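Local coordinates for gingipain R2 Pro-Domain (Porphyromonas gingivalis, PDB 4IEF), which is the pro-domain of the Arg-specific cysteine protease gingipain R2 and probably inhibits and chaperones the protease until the proenzyme is processed, at residues 50-56 with 65-71; 139-144 with 198-203; 149-153 with 169-173. All blocks are in the same frame, centred on the assembly; numbering follows the deposited sequence.

Contact 1. Residues 50-56 with 65-71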
# COMPACT_ATOMS: atom_id res chain seq x y z
N PRO A 50 -22.41 -17.96 1.20
CA PRO A 50 -22.40 -17.52 -0.20
C PRO A 50 -21.11 -16.79 -0.57
O PRO A 50 -20.56 -16.06 0.25
CB PRO A 50 -23.62 -16.60 -0.30
CG PRO A 50 -24.27 -16.61 1.07
CD PRO A 50 -23.24 -17.07 2.04
N THR A 51 -20.63 -17.00 -1.81
CA THR A 51 -19.45 -16.34 -2.37
C THR A 51 -19.69 -16.00 -3.83
O THR A 51 -20.34 -16.77 -4.53
CB THR A 51 -18.17 -17.21 -2.25
OG1 THR A 51 -18.41 -18.52 -2.74
CG2 THR A 51 -17.61 -17.26 -0.83
N PHE A 52 -19.18 -14.84 -4.28
CA PHE A 52 -19.25 -14.42 -5.68
C PHE A 52 -18.04 -13.55 -5.99
O PHE A 52 -17.42 -13.01 -5.06
CB PHE A 52 -20.59 -13.71 -6.02
CG PHE A 52 -20.92 -12.41 -5.31
CD1 PHE A 52 -20.45 -11.19 -5.79
CD2 PHE A 52 -21.80 -12.41 -4.23
CE1 PHE A 52 -20.79 -9.99 -5.15
CE2 PHE A 52 -22.14 -11.20 -3.59
CZ PHE A 52 -21.62 -10.01 -4.05
N THR A 53 -17.68 -13.43 -7.28
CA THR A 53 -16.53 -12.64 -7.74
C THR A 53 -16.63 -11.19 -7.21
O THR A 53 -17.66 -10.53 -7.39
CB THR A 53 -16.40 -12.67 -9.27
OG1 THR A 53 -16.65 -14.00 -9.73
CG2 THR A 53 -15.04 -12.20 -9.75
N GLU A 54 -15.57 -10.75 -6.49
CA GLU A 54 -15.39 -9.43 -5.87
C GLU A 54 -16.39 -9.22 -4.69
O GLU A 54 -16.51 -8.10 -4.18
CB GLU A 54 -15.51 -8.31 -6.92
CG GLU A 54 -14.62 -7.11 -6.67
CD GLU A 54 -14.84 -5.95 -7.62
OE1 GLU A 54 -15.17 -6.19 -8.80
OE2 GLU A 54 -14.65 -4.79 -7.18
N GLY A 55 -17.03 -10.31 -4.24
CA GLY A 55 -17.94 -10.29 -3.11
C GLY A 55 -17.18 -10.27 -1.80
O GLY A 55 -16.21 -11.03 -1.64
N VAL A 56 -17.59 -9.40 -0.87
CA VAL A 56 -16.93 -9.25 0.44
C VAL A 56 -17.97 -9.32 1.57
O VAL A 56 -19.01 -8.65 1.50
CB VAL A 56 -16.10 -7.93 0.49
CG1 VAL A 56 -15.82 -7.48 1.92
CG2 VAL A 56 -14.80 -8.07 -0.31
N ILE A 65 -24.62 -14.12 6.41
CA ILE A 65 -23.46 -13.79 5.56
C ILE A 65 -24.03 -13.45 4.19
O ILE A 65 -24.51 -14.33 3.48
CB ILE A 65 -22.38 -14.90 5.49
CG1 ILE A 65 -21.74 -15.14 6.87
CG2 ILE A 65 -21.29 -14.57 4.42
CD1 ILE A 65 -20.94 -16.42 7.01
N LEU A 66 -24.08 -12.16 3.88
CA LEU A 66 -24.63 -11.69 2.63
C LEU A 66 -23.61 -10.75 1.98
O LEU A 66 -23.66 -9.53 2.19
CB LEU A 66 -26.01 -11.03 2.85
CG LEU A 66 -27.08 -11.97 3.46
CD1 LEU A 66 -28.19 -11.19 4.14
CD2 LEU A 66 -27.61 -12.99 2.44
N PRO A 67 -22.64 -11.34 1.23
CA PRO A 67 -21.56 -10.54 0.63
C PRO A 67 -22.04 -9.40 -0.25
O PRO A 67 -23.09 -9.48 -0.88
CB PRO A 67 -20.78 -11.56 -0.20
CG PRO A 67 -21.04 -12.85 0.45
CD PRO A 67 -22.45 -12.78 0.94
N ILE A 68 -21.24 -8.32 -0.25
CA ILE A 68 -21.50 -7.11 -1.02
C ILE A 68 -20.36 -6.87 -2.03
O ILE A 68 -19.27 -7.43 -1.89
CB ILE A 68 -21.70 -5.87 -0.09
CG1 ILE A 68 -20.40 -5.47 0.65
CG2 ILE A 68 -22.91 -6.05 0.87
CD1 ILE A 68 -20.32 -3.96 0.99
N LEU A 69 -20.62 -6.03 -3.02
CA LEU A 69 -19.62 -5.61 -3.99
C LEU A 69 -19.51 -4.09 -3.89
O LEU A 69 -20.52 -3.39 -3.96
CB LEU A 69 -19.96 -6.06 -5.42
CG LEU A 69 -18.84 -5.90 -6.44
CD1 LEU A 69 -18.85 -7.03 -7.42
CD2 LEU A 69 -18.93 -4.55 -7.17
N SER A 70 -18.29 -3.59 -3.71
CA SER A 70 -18.04 -2.16 -3.53
C SER A 70 -17.15 -1.60 -4.63
O SER A 70 -16.19 -2.25 -5.05
CB SER A 70 -17.41 -1.90 -2.17
OG SER A 70 -18.27 -2.29 -1.12
N ARG A 71 -17.50 -0.38 -5.10
CA ARG A 71 -16.77 0.35 -6.13
C ARG A 71 -16.71 1.83 -5.79
O ARG A 71 -17.68 2.41 -5.30
CB ARG A 71 -17.42 0.15 -7.53
CG ARG A 71 -17.13 -1.20 -8.18
CD ARG A 71 -15.66 -1.42 -8.48
NE ARG A 71 -15.43 -2.74 -9.06
CZ ARG A 71 -15.41 -3.00 -10.37
NH1 ARG A 71 -15.58 -2.02 -11.25
NH2 ARG A 71 -15.21 -4.24 -10.80
O HOH W 1 -16.48 -5.54 -2.80
O HOH W 2 -21.44 -8.67 3.66
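Arg71 grips the carboxylate of Glu54 side-on: NH2 meets OE1 at 2.8 Å and NE meets OE2 at 2.9 Å. Both bonds run nearly straight to syn lone pairs and lie close to the guanidinium plane; with carboxylate and guanidinium planes only 19° apart, this two-point pairing restrains the rotation of both groups. Arg71 bends at chi2 (-64°) to turn its head onto the acid. Glu54 is shared further, OE1 also accepting from Asn13 N and OE2 pairing with a basic side chain of the other protein's chain.

Several backbone donors and acceptors are paired. Residues 52-55 form a type II turn closed by Gly55 N to Phe52 O, after which Val56 and Ile68 make a single antiparallel hydrogen-bonded bridge, with Val56 N to Ile68 O at 2.8 Å and Ile68 N to Val56 O at 2.9 Å. Water 1 joins Glu54 O to Ser70 N, and water 2 donates to both Leu66 O and Val56 O. Ser70 OG is hydrogen-bonded to Asn150 OD1 and to a basic side chain of the other protein's chain.

Apolar side chains pack alongside. Phe52 CE2 lies 3.7 Å from Pro67 CB, and CB of Leu69 approaches CE1 at the ring edge at 4.0 Å; Gly55 CA covers part of one face. Carbon-oxygen contacts of 3.3 Å join Phe52 CE2 to Pro67 O and Pro67 CG to Pro50 O. Salt bridge, backbone bridge and waters together hold the turn to residues 66-71, and the shared carboxylate would tie its position to the bound partner.

Contact 2. Residues 139-144 with 198-203. With CA (calcium ion), chain K.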
# COMPACT_ATOMS: atom_id res chain seq x y z
N PHE A 139 -15.13 10.69 0.95
CA PHE A 139 -13.73 10.90 1.28
C PHE A 139 -13.08 11.86 0.29
O PHE A 139 -13.61 12.08 -0.79
CB PHE A 139 -12.97 9.55 1.30
CG PHE A 139 -12.91 8.81 -0.01
CD1 PHE A 139 -11.85 9.00 -0.89
CD2 PHE A 139 -13.87 7.86 -0.34
CE1 PHE A 139 -11.78 8.29 -2.09
CE2 PHE A 139 -13.80 7.14 -1.55
CZ PHE A 139 -12.75 7.37 -2.41
N ILE A 140 -11.91 12.40 0.65
CA ILE A 140 -11.14 13.24 -0.25
C ILE A 140 -9.78 12.56 -0.45
O ILE A 140 -9.08 12.25 0.51
CB ILE A 140 -11.01 14.72 0.21
CG1 ILE A 140 -12.42 15.41 0.29
CG2 ILE A 140 -10.08 15.50 -0.74
CD1 ILE A 140 -12.50 16.65 1.20
N LEU A 141 -9.46 12.28 -1.73
CA LEU A 141 -8.18 11.72 -2.13
C LEU A 141 -7.46 12.81 -2.91
O LEU A 141 -7.70 12.98 -4.10
CB LEU A 141 -8.33 10.40 -2.93
CG LEU A 141 -7.05 9.75 -3.49
CD1 LEU A 141 -6.02 9.48 -2.39
CD2 LEU A 141 -7.37 8.48 -4.25
N ARG A 142 -6.63 13.58 -2.18
CA ARG A 142 -5.84 14.72 -2.66
C ARG A 142 -6.77 15.83 -3.23
O ARG A 142 -7.28 16.63 -2.45
CB ARG A 142 -4.75 14.29 -3.66
CG ARG A 142 -3.67 15.34 -3.84
CD ARG A 142 -2.35 14.77 -4.25
NE ARG A 142 -1.29 15.77 -4.11
CZ ARG A 142 -0.24 15.67 -3.30
NH1 ARG A 142 -0.06 14.57 -2.58
NH2 ARG A 142 0.65 16.65 -3.24
N ASP A 143 -6.99 15.86 -4.56
CA ASP A 143 -7.82 16.88 -5.21
C ASP A 143 -9.18 16.34 -5.69
O ASP A 143 -9.93 17.09 -6.31
CB ASP A 143 -7.05 17.50 -6.40
CG ASP A 143 -5.74 18.18 -6.02
OD1 ASP A 143 -4.69 17.76 -6.54
OD2 ASP A 143 -5.78 19.13 -5.22
N VAL A 144 -9.50 15.06 -5.39
CA VAL A 144 -10.75 14.46 -5.85
C VAL A 144 -11.59 13.96 -4.65
O VAL A 144 -11.07 13.24 -3.79
CB VAL A 144 -10.53 13.32 -6.89
CG1 VAL A 144 -11.86 12.74 -7.36
CG2 VAL A 144 -9.73 13.82 -8.09
N ILE A 198 -3.43 7.50 -10.11
CA ILE A 198 -4.02 6.97 -8.87
C ILE A 198 -5.55 7.13 -8.98
O ILE A 198 -6.28 6.17 -8.71
CB ILE A 198 -3.42 7.66 -7.61
CG1 ILE A 198 -1.96 7.19 -7.38
CG2 ILE A 198 -4.27 7.43 -6.35
CD1 ILE A 198 -1.11 8.14 -6.58
N TYR A 199 -6.02 8.32 -9.43
CA TYR A 199 -7.44 8.62 -9.62
C TYR A 199 -8.09 7.67 -10.62
O TYR A 199 -9.22 7.22 -10.41
CB TYR A 199 -7.65 10.07 -10.09
CG TYR A 199 -7.11 11.17 -9.21
CD1 TYR A 199 -6.60 12.34 -9.76
CD2 TYR A 199 -7.18 11.08 -7.82
CE1 TYR A 199 -6.13 13.37 -8.96
CE2 TYR A 199 -6.69 12.10 -7.01
CZ TYR A 199 -6.18 13.25 -7.58
OH TYR A 199 -5.73 14.28 -6.79
N LYS A 200 -7.37 7.36 -11.72
CA LYS A 200 -7.82 6.47 -12.80
C LYS A 200 -8.02 5.04 -12.31
O LYS A 200 -8.98 4.38 -12.73
CB LYS A 200 -6.82 6.49 -13.97
CG LYS A 200 -6.84 7.77 -14.78
CD LYS A 200 -5.90 7.70 -15.98
CE LYS A 200 -5.86 9.00 -16.76
NZ LYS A 200 -7.10 9.22 -17.57
N SER A 201 -7.14 4.56 -11.40
CA SER A 201 -7.20 3.21 -10.85
C SER A 201 -8.17 3.09 -9.67
O SER A 201 -8.76 2.03 -9.49
CB SER A 201 -5.81 2.75 -10.42
OG SER A 201 -5.23 3.63 -9.48
N VAL A 202 -8.33 4.15 -8.86
CA VAL A 202 -9.24 4.14 -7.71
C VAL A 202 -10.69 4.34 -8.19
O VAL A 202 -11.56 3.54 -7.82
CB VAL A 202 -8.82 5.20 -6.63
CG1 VAL A 202 -9.93 5.45 -5.62
CG2 VAL A 202 -7.54 4.78 -5.92
N PHE A 203 -10.96 5.38 -9.00
CA PHE A 203 -12.30 5.71 -9.48
C PHE A 203 -12.57 5.11 -10.86
O PHE A 203 -11.80 5.34 -11.79
CB PHE A 203 -12.52 7.23 -9.49
CG PHE A 203 -12.10 7.93 -8.21
CD1 PHE A 203 -11.00 8.78 -8.19
CD2 PHE A 203 -12.79 7.71 -7.02
CE1 PHE A 203 -10.60 9.40 -7.00
CE2 PHE A 203 -12.40 8.35 -5.84
CZ PHE A 203 -11.32 9.20 -5.84
CA CA K . -7.61 12.35 2.54
O HOH W 3 -7.31 12.24 5.10
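Tyr199 presents its ring to Val144, whose CG2 stands 3.5 Å from the ring centroid and almost on the ring normal, a CH-pi contact over the centre of one face. At the ring's edge, near its plane, Leu141 O comes within 3.2 Å of CE2. The phenol oxygen OH accepts from Asp143 N at 3.0 Å with an N-H...O angle of 158°, so the hydroxyl end is tied to the backbone of the turn. Phe203 takes the other methyl of Val144, CG1 lying 3.6 Å from its CE1. Its ring meets that of Phe139 rim to rim, planes 15° apart, with CZ of Phe139 3.6 Å from CE2 of Phe203. Leu141 adds aliphatic contacts: CD2 touches Ile198 CG2 at 3.9 Å and reaches tip to tip toward Val202.

One shell out, the type II' turn from Leu141 to Val144 sets these groups. Leu141 and Val144 pair in both directions through their backbones, and with CG1 anti to the backbone N (chi1 -179°) Val144 turns CG1 to Phe203 and CG2 to Tyr199. Ile140 O binds the calcium ion at 2.5 Å, alongside water 3 and atoms of the other protein's chain, where an acidic side chain also accepts from Arg142 N.

One hydrogen bond between the segments thus accompanies mainly apolar packing, in which the C-terminal end of helix 196-202 and Phe203 meet the end of strand 133-141 and its turn, beside an intermolecular calcium site.

Contact 3. Residues 149-153 with 169-173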
# COMPACT_ATOMS: atom_id res chain seq x y z
N VAL A 149 -19.91 3.16 -3.71
CA VAL A 149 -21.25 2.61 -3.89
C VAL A 149 -21.19 1.09 -3.58
O VAL A 149 -20.27 0.41 -4.05
CB VAL A 149 -21.90 2.95 -5.28
CG1 VAL A 149 -21.12 2.36 -6.46
CG2 VAL A 149 -23.37 2.53 -5.32
N ASN A 150 -22.12 0.60 -2.76
CA ASN A 150 -22.17 -0.82 -2.38
C ASN A 150 -23.42 -1.50 -2.92
O ASN A 150 -24.54 -1.02 -2.71
CB ASN A 150 -22.13 -0.98 -0.85
CG ASN A 150 -21.14 -0.05 -0.19
OD1 ASN A 150 -19.93 -0.15 -0.42
ND2 ASN A 150 -21.64 0.92 0.56
N PHE A 151 -23.22 -2.63 -3.59
CA PHE A 151 -24.31 -3.47 -4.09
C PHE A 151 -24.50 -4.61 -3.13
O PHE A 151 -23.52 -5.27 -2.79
CB PHE A 151 -24.00 -4.02 -5.49
CG PHE A 151 -23.86 -2.99 -6.58
CD1 PHE A 151 -22.60 -2.51 -6.95
CD2 PHE A 151 -24.98 -2.52 -7.26
CE1 PHE A 151 -22.47 -1.57 -7.98
CE2 PHE A 151 -24.85 -1.59 -8.30
CZ PHE A 151 -23.60 -1.13 -8.65
N ALA A 152 -25.74 -4.84 -2.66
CA ALA A 152 -26.07 -5.96 -1.78
C ALA A 152 -27.03 -6.89 -2.56
O ALA A 152 -28.25 -6.75 -2.47
CB ALA A 152 -26.68 -5.46 -0.47
N PRO A 153 -26.48 -7.78 -3.43
CA PRO A 153 -27.35 -8.59 -4.30
C PRO A 153 -27.90 -9.86 -3.64
O PRO A 153 -28.58 -10.65 -4.32
CB PRO A 153 -26.42 -8.96 -5.45
CG PRO A 153 -25.07 -9.05 -4.83
CD PRO A 153 -25.05 -8.05 -3.71
N ILE A 169 -28.27 -5.39 -11.04
CA ILE A 169 -28.60 -4.16 -10.32
C ILE A 169 -27.95 -2.99 -11.06
O ILE A 169 -26.72 -2.98 -11.21
CB ILE A 169 -28.21 -4.15 -8.80
CG1 ILE A 169 -28.74 -5.37 -8.02
CG2 ILE A 169 -28.64 -2.82 -8.13
CD1 ILE A 169 -28.02 -5.64 -6.66
N VAL A 170 -28.75 -2.01 -11.49
CA VAL A 170 -28.24 -0.80 -12.12
C VAL A 170 -28.58 0.36 -11.19
O VAL A 170 -29.76 0.56 -10.86
CB VAL A 170 -28.72 -0.56 -13.58
CG1 VAL A 170 -28.08 0.69 -14.16
CG2 VAL A 170 -28.43 -1.77 -14.46
N VAL A 171 -27.55 1.10 -10.75
CA VAL A 171 -27.75 2.24 -9.86
C VAL A 171 -27.35 3.56 -10.53
O VAL A 171 -26.44 3.59 -11.36
CB VAL A 171 -27.05 2.08 -8.48
CG1 VAL A 171 -27.60 0.89 -7.70
CG2 VAL A 171 -25.52 2.00 -8.61
N ALA A 172 -28.02 4.64 -10.12
CA ALA A 172 -27.71 6.00 -10.53
C ALA A 172 -27.21 6.76 -9.30
O ALA A 172 -27.95 6.88 -8.31
CB ALA A 172 -28.94 6.67 -11.14
N VAL A 173 -25.95 7.18 -9.32
CA VAL A 173 -25.34 7.94 -8.23
C VAL A 173 -25.30 9.40 -8.69
O VAL A 173 -24.59 9.73 -9.64
CB VAL A 173 -23.97 7.38 -7.77
CG1 VAL A 173 -23.35 8.26 -6.67
CG2 VAL A 173 -24.10 5.93 -7.28
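The Phe151 ring has Ile169 CG2 at its edge and in its plane, 3.8 Å from CD2, while CG2 of Val171 approaches obliquely, 3.7 Å from CE2. Phe30 of strand 25-31 meets the same ring with planes inclined at about 25°. The side chains of Phe151 and Ile169 lie alongside, pointing opposite ways, whereas Val171 reaches in from farther along the facing strand. With CG beside its backbone N (chi1 -64°), Phe151 places the ring against both Ile169 and Val171.

Aliphatic contacts continue the packing at both ends. Val149 CG2 lies 4.0 Å from Val171 CG2 and equally far from Val173 CG2, spanning the two valines. At the other end, Ile169 extends CD1 to Pro153, reaching its CB at 3.9 Å.

The axes of segments 149-151 and 169-173 come within 9.4 Å of each other and run nearly antiparallel, at 159°. That separation is of layers meeting through side chains, although strands 144-157 and 162-176 are consecutive and pair as a hairpin, as the backbone bond of Pro153 with Tyr166 attests. Apart from Ile169 O, which touches Phe151 CE2, the principal contacts are apolar and every touching residue is buried, so cohesion here rests mainly on burial of apolar surface.

Overall arrangement
Contacts 1 and 3 lie near the centre of the chain in space, their own centres 12 Å apart, and touch directly: Ser70 OG is 2.8 Å from Asn150 OD1 and Leu69 O is 2.8 Å from Phe151 N, consistent with the pairing of strands 69-74 and 144-157. Contact 2 is more peripheral, its centre 23 Å from that of contact 1 and 20 Å from that of contact 3, without touching either. All three reach the same antiparallel sheet. Along the chain contact 1 closes first; contact 3 is then nested inside the loop closed by contact 2. Each has at least one residue reaching the other protein, so both the central and the distant part of the sheet take part in that association.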